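Local coordinates for protein SusD homolog (PDB 3SGH) that probably binds glycans at the outer membrane as a SusD-like lipoprotein, helping a gut Bacteroides capture sugars, at residues A251-N263 / L364-D376. Numbering follows the deposited sequence.
Sequences ANACLVSYMNGYN and LADATSIPGNYVD
Y374 lays one ring face on A253, whose CB stands 3.5 Å from the ring centroid and almost on its normal; S257 OG, held by donating to A253 O (2.8 Å), sits at the ring's edge. With CG anti to the backbone N (chi1 174°), the ring reaches back to the helix start, and Y374 OH is hydrogen-bonded to G284 O. A second CH-pi contact puts P371 CB over the Y258 ring, 3.5 Å from Y258 CD2, while P371 CG and CD reach Y262 obliquely, its OH bonded to I393 O. Cutting Y374 back to alanine is likely to take the ring off the A253 methyl and leave G284 O without its hydroxyl partner.

Among polar contacts, G372 N donates to S257 O (2.9 Å, 134° at the hydrogen), arriving on the face opposite the helical donor G261 N. Two glycines, G261 and G372, meet where the backbones come closest, and G261 CA makes a CA-H...O contact to I370 O at 3.2 Å. Water 1 bridges G261 O and I370 N; water 2 joins Y262 O to D366 OD2; the other oxygen, OD1, accepts from T368 N in an Asx turn.

Thus CH-pi contacts and one direct backbone bond hold an irregular loop of this SusD-like fold along helix 253-261, from its Schellman end to its N252-capped start, while Y258 and L255 pack against helix 403-417.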
loop_
_atom_site.group_PDB
_atom_site.type_symbol
_atom_site.label_atom_id
_atom_site.label_comp_id
_atom_site.label_asym_id
_atom_site.label_seq_id
_atom_site.Cartn_x
_atom_site.Cartn_y
_atom_site.Cartn_z
ATOM N N ALA A 251 3.259 5.199 15.333
ATOM C CA ALA A 251 4.238 5.397 14.282
ATOM C C ALA A 251 5.325 4.296 14.396
ATOM O O ALA A 251 5.719 3.889 15.478
ATOM C CB ALA A 251 4.850 6.794 14.397
ATOM N N ASN A 252 5.815 3.855 13.267
ATOM C CA ASN A 252 6.834 2.804 13.174
ATOM C C ASN A 252 8.228 3.431 13.257
ATOM O O ASN A 252 8.521 4.478 12.659
ATOM C CB ASN A 252 6.635 2.039 11.856
ATOM C CG ASN A 252 7.490 0.802 11.721
ATOM O OD1 ASN A 252 8.718 0.841 11.885
ATOM N ND2 ASN A 252 6.864 -0.296 11.331
ATOM N N ALA A 253 9.078 2.792 14.074
ATOM C CA ALA A 253 10.466 3.160 14.249
ATOM C C ALA A 253 11.189 3.448 12.945
ATOM O O ALA A 253 12.047 4.325 12.866
ATOM C CB ALA A 253 11.176 1.958 14.928
ATOM N N CYS A 254 10.877 2.652 11.926
ATOM C CA CYS A 254 11.584 2.699 10.662
ATOM C C CYS A 254 11.362 4.022 9.881
ATOM O O CYS A 254 12.306 4.756 9.681
ATOM C CB CYS A 254 11.168 1.497 9.810
ATOM S SG CYS A 254 12.021 1.388 8.239
ATOM N N LEU A 255 10.116 4.348 9.515
ATOM C CA LEU A 255 9.866 5.605 8.826
ATOM C C LEU A 255 10.317 6.814 9.668
ATOM O O LEU A 255 10.940 7.743 9.136
ATOM C CB LEU A 255 8.389 5.761 8.468
ATOM C CG LEU A 255 8.045 7.019 7.663
ATOM C CD1 LEU A 255 8.788 7.048 6.325
ATOM C CD2 LEU A 255 6.491 7.143 7.496
ATOM N N VAL A 256 10.025 6.815 10.961
ATOM C CA VAL A 256 10.384 7.953 11.830
ATOM C C VAL A 256 11.910 8.141 11.841
ATOM O O VAL A 256 12.422 9.248 11.737
ATOM C CB VAL A 256 9.835 7.785 13.281
ATOM C CG1 VAL A 256 10.311 8.934 14.166
ATOM C CG2 VAL A 256 8.257 7.678 13.253
ATOM N N SER A 257 12.659 7.050 11.990
ATOM C CA SER A 257 14.141 7.108 11.967
ATOM C C SER A 257 14.725 7.588 10.633
ATOM O O SER A 257 15.689 8.390 10.598
ATOM C CB SER A 257 14.736 5.731 12.318
ATOM O OG SER A 257 14.433 5.443 13.667
ATOM N N TYR A 258 14.181 7.132 9.514
ATOM C CA TYR A 258 14.652 7.680 8.247
ATOM C C TYR A 258 14.438 9.214 8.229
ATOM O O TYR A 258 15.333 9.999 7.890
ATOM C CB TYR A 258 13.892 7.092 7.074
ATOM C CG TYR A 258 14.475 5.807 6.438
ATOM C CD1 TYR A 258 14.339 4.563 7.020
ATOM C CD2 TYR A 258 15.125 5.889 5.221
ATOM C CE1 TYR A 258 14.829 3.406 6.373
ATOM C CE2 TYR A 258 15.592 4.776 4.592
ATOM C CZ TYR A 258 15.462 3.544 5.172
ATOM O OH TYR A 258 15.907 2.448 4.478
HETATM N N MSE A 259 13.236 9.637 8.598
HETATM C CA MSE A 259 12.880 11.057 8.601
HETATM C C MSE A 259 13.609 11.913 9.655
HETATM O O MSE A 259 13.933 13.074 9.387
HETATM C CB MSE A 259 11.367 11.170 8.715
HETATM C CG MSE A 259 10.662 10.621 7.467
HETATM SE SE MSE A 259 8.743 10.714 7.594
HETATM C CE MSE A 259 8.547 12.638 7.256
ATOM N N ASN A 260 13.945 11.341 10.806
ATOM C CA ASN A 260 14.770 12.038 11.807
ATOM C C ASN A 260 16.191 12.294 11.241
ATOM O O ASN A 260 16.738 13.391 11.378
ATOM C CB ASN A 260 14.859 11.256 13.116
ATOM C CG ASN A 260 13.654 11.462 14.031
ATOM O OD1 ASN A 260 12.954 12.467 13.945
ATOM N ND2 ASN A 260 13.460 10.529 14.965
ATOM N N GLY A 261 16.753 11.285 10.577
ATOM C CA GLY A 261 18.088 11.401 9.975
ATOM C C GLY A 261 18.119 12.504 8.942
ATOM O O GLY A 261 19.107 13.233 8.836
ATOM N N TYR A 262 17.013 12.639 8.187
ATOM C CA TYR A 262 16.868 13.673 7.146
ATOM C C TYR A 262 16.377 15.040 7.627
ATOM O O TYR A 262 16.200 15.952 6.795
ATOM C CB TYR A 262 15.864 13.194 6.097
ATOM C CG TYR A 262 16.286 12.032 5.210
ATOM C CD1 TYR A 262 17.633 11.799 4.904
ATOM C CD2 TYR A 262 15.333 11.204 4.611
ATOM C CE1 TYR A 262 17.994 10.760 4.067
ATOM C CE2 TYR A 262 15.682 10.190 3.762
ATOM C CZ TYR A 262 17.008 9.974 3.478
ATOM O OH TYR A 262 17.319 8.963 2.616
ATOM N N ASN A 263 16.197 15.203 8.940
ATOM C CA ASN A 263 15.551 16.396 9.531
ATOM C C ASN A 263 14.338 16.787 8.715
ATOM O O ASN A 263 14.124 17.944 8.414
ATOM C CB ASN A 263 16.559 17.556 9.641
ATOM C CG ASN A 263 17.706 17.215 10.562
ATOM O OD1 ASN A 263 17.478 16.677 11.637
ATOM N ND2 ASN A 263 18.926 17.515 10.142
ATOM N N LEU A 364 15.829 19.304 -1.049
ATOM C CA LEU A 364 16.313 18.636 -2.233
ATOM C C LEU A 364 17.784 18.943 -2.505
ATOM O O LEU A 364 18.393 18.305 -3.392
ATOM C CB LEU A 364 15.470 19.036 -3.457
ATOM C CG LEU A 364 14.115 18.312 -3.571
ATOM C CD1 LEU A 364 13.219 18.934 -4.662
ATOM C CD2 LEU A 364 14.350 16.856 -3.884
ATOM N N ALA A 365 18.309 19.953 -1.826
ATOM C CA ALA A 365 19.719 20.341 -1.920
ATOM C C ALA A 365 20.573 19.632 -0.861
ATOM O O ALA A 365 21.805 19.859 -0.801
ATOM C CB ALA A 365 19.870 21.861 -1.755
ATOM N N ASP A 366 19.959 18.791 -0.036
ATOM C CA ASP A 366 20.675 18.126 1.052
ATOM C C ASP A 366 21.470 16.927 0.548
ATOM O O ASP A 366 20.911 15.877 0.245
ATOM C CB ASP A 366 19.706 17.703 2.161
ATOM C CG ASP A 366 20.412 17.141 3.377
ATOM O OD1 ASP A 366 21.511 16.560 3.254
ATOM O OD2 ASP A 366 19.832 17.228 4.490
ATOM N N ALA A 367 22.790 17.090 0.456
ATOM C CA ALA A 367 23.668 16.024 -0.010
ATOM C C ALA A 367 24.344 15.223 1.127
ATOM O O ALA A 367 25.083 14.293 0.852
ATOM C CB ALA A 367 24.766 16.628 -0.925
ATOM N N THR A 368 24.063 15.557 2.381
ATOM C CA THR A 368 24.877 15.050 3.502
ATOM C C THR A 368 24.090 14.134 4.467
ATOM O O THR A 368 24.642 13.152 5.018
ATOM C CB THR A 368 25.529 16.212 4.282
ATOM O OG1 THR A 368 24.543 17.125 4.764
ATOM C CG2 THR A 368 26.526 17.010 3.441
ATOM N N SER A 369 22.824 14.467 4.694
ATOM C CA SER A 369 22.044 13.796 5.697
ATOM C C SER A 369 21.726 12.353 5.301
ATOM O O SER A 369 21.375 12.086 4.159
ATOM C CB SER A 369 20.732 14.552 5.977
ATOM O OG SER A 369 20.955 15.860 6.461
ATOM N N ILE A 370 21.845 11.435 6.252
ATOM C CA ILE A 370 21.557 10.024 5.963
ATOM C C ILE A 370 20.481 9.487 6.890
ATOM O O ILE A 370 20.197 10.078 7.937
ATOM C CB ILE A 370 22.830 9.169 6.059
ATOM C CG1 ILE A 370 23.410 9.187 7.468
ATOM C CG2 ILE A 370 23.862 9.688 4.980
ATOM C CD1 ILE A 370 24.761 8.478 7.588
ATOM N N PRO A 371 19.855 8.376 6.510
ATOM C CA PRO A 371 18.775 7.842 7.333
ATOM C C PRO A 371 19.266 7.530 8.753
ATOM O O PRO A 371 20.385 7.077 8.961
ATOM C CB PRO A 371 18.305 6.614 6.521
ATOM C CG PRO A 371 18.699 6.949 5.111
ATOM C CD PRO A 371 19.955 7.684 5.205
ATOM N N GLY A 372 18.441 7.857 9.736
ATOM C CA GLY A 372 18.809 7.771 11.144
ATOM C C GLY A 372 18.747 6.370 11.705
ATOM O O GLY A 372 17.963 5.513 11.247
ATOM N N ASN A 373 19.578 6.131 12.704
ATOM C CA ASN A 373 19.480 4.888 13.454
ATOM C C ASN A 373 18.345 5.042 14.440
ATOM O O ASN A 373 17.920 6.164 14.718
ATOM C CB ASN A 373 20.793 4.612 14.179
ATOM C CG ASN A 373 21.922 4.424 13.227
ATOM O OD1 ASN A 373 21.742 3.851 12.175
ATOM N ND2 ASN A 373 23.101 4.909 13.594
ATOM N N TYR A 374 17.877 3.928 14.984
ATOM C CA TYR A 374 16.775 3.958 15.908
ATOM C C TYR A 374 17.263 3.614 17.296
ATOM O O TYR A 374 17.979 2.634 17.451
ATOM C CB TYR A 374 15.756 2.900 15.499
ATOM C CG TYR A 374 14.640 2.775 16.499
ATOM C CD1 TYR A 374 13.714 3.796 16.663
ATOM C CD2 TYR A 374 14.490 1.625 17.255
ATOM C CE1 TYR A 374 12.701 3.687 17.593
ATOM C CE2 TYR A 374 13.458 1.501 18.180
ATOM C CZ TYR A 374 12.564 2.543 18.336
ATOM O OH TYR A 374 11.550 2.440 19.250
ATOM N N VAL A 375 16.859 4.407 18.282
ATOM C CA VAL A 375 17.082 4.074 19.692
ATOM C C VAL A 375 15.741 4.105 20.389
ATOM O O VAL A 375 14.873 4.949 20.088
ATOM C CB VAL A 375 18.086 5.012 20.393
ATOM C CG1 VAL A 375 19.533 4.754 19.875
ATOM C CG2 VAL A 375 17.695 6.460 20.216
ATOM N N ASP A 376 15.565 3.170 21.315
ATOM C CA ASP A 376 14.394 3.118 22.149
ATOM C C ASP A 376 14.797 3.302 23.600
ATOM O O ASP A 376 15.087 2.330 24.315
ATOM C CB ASP A 376 13.645 1.831 21.946
ATOM C CG ASP A 376 12.297 1.817 22.693
ATOM O OD1 ASP A 376 12.007 2.792 23.471
ATOM O OD2 ASP A 376 11.528 0.826 22.527
HETATM O O HOH W 1 22.161 12.584 8.956
HETATM O O HOH W 2 17.443 17.794 5.352
#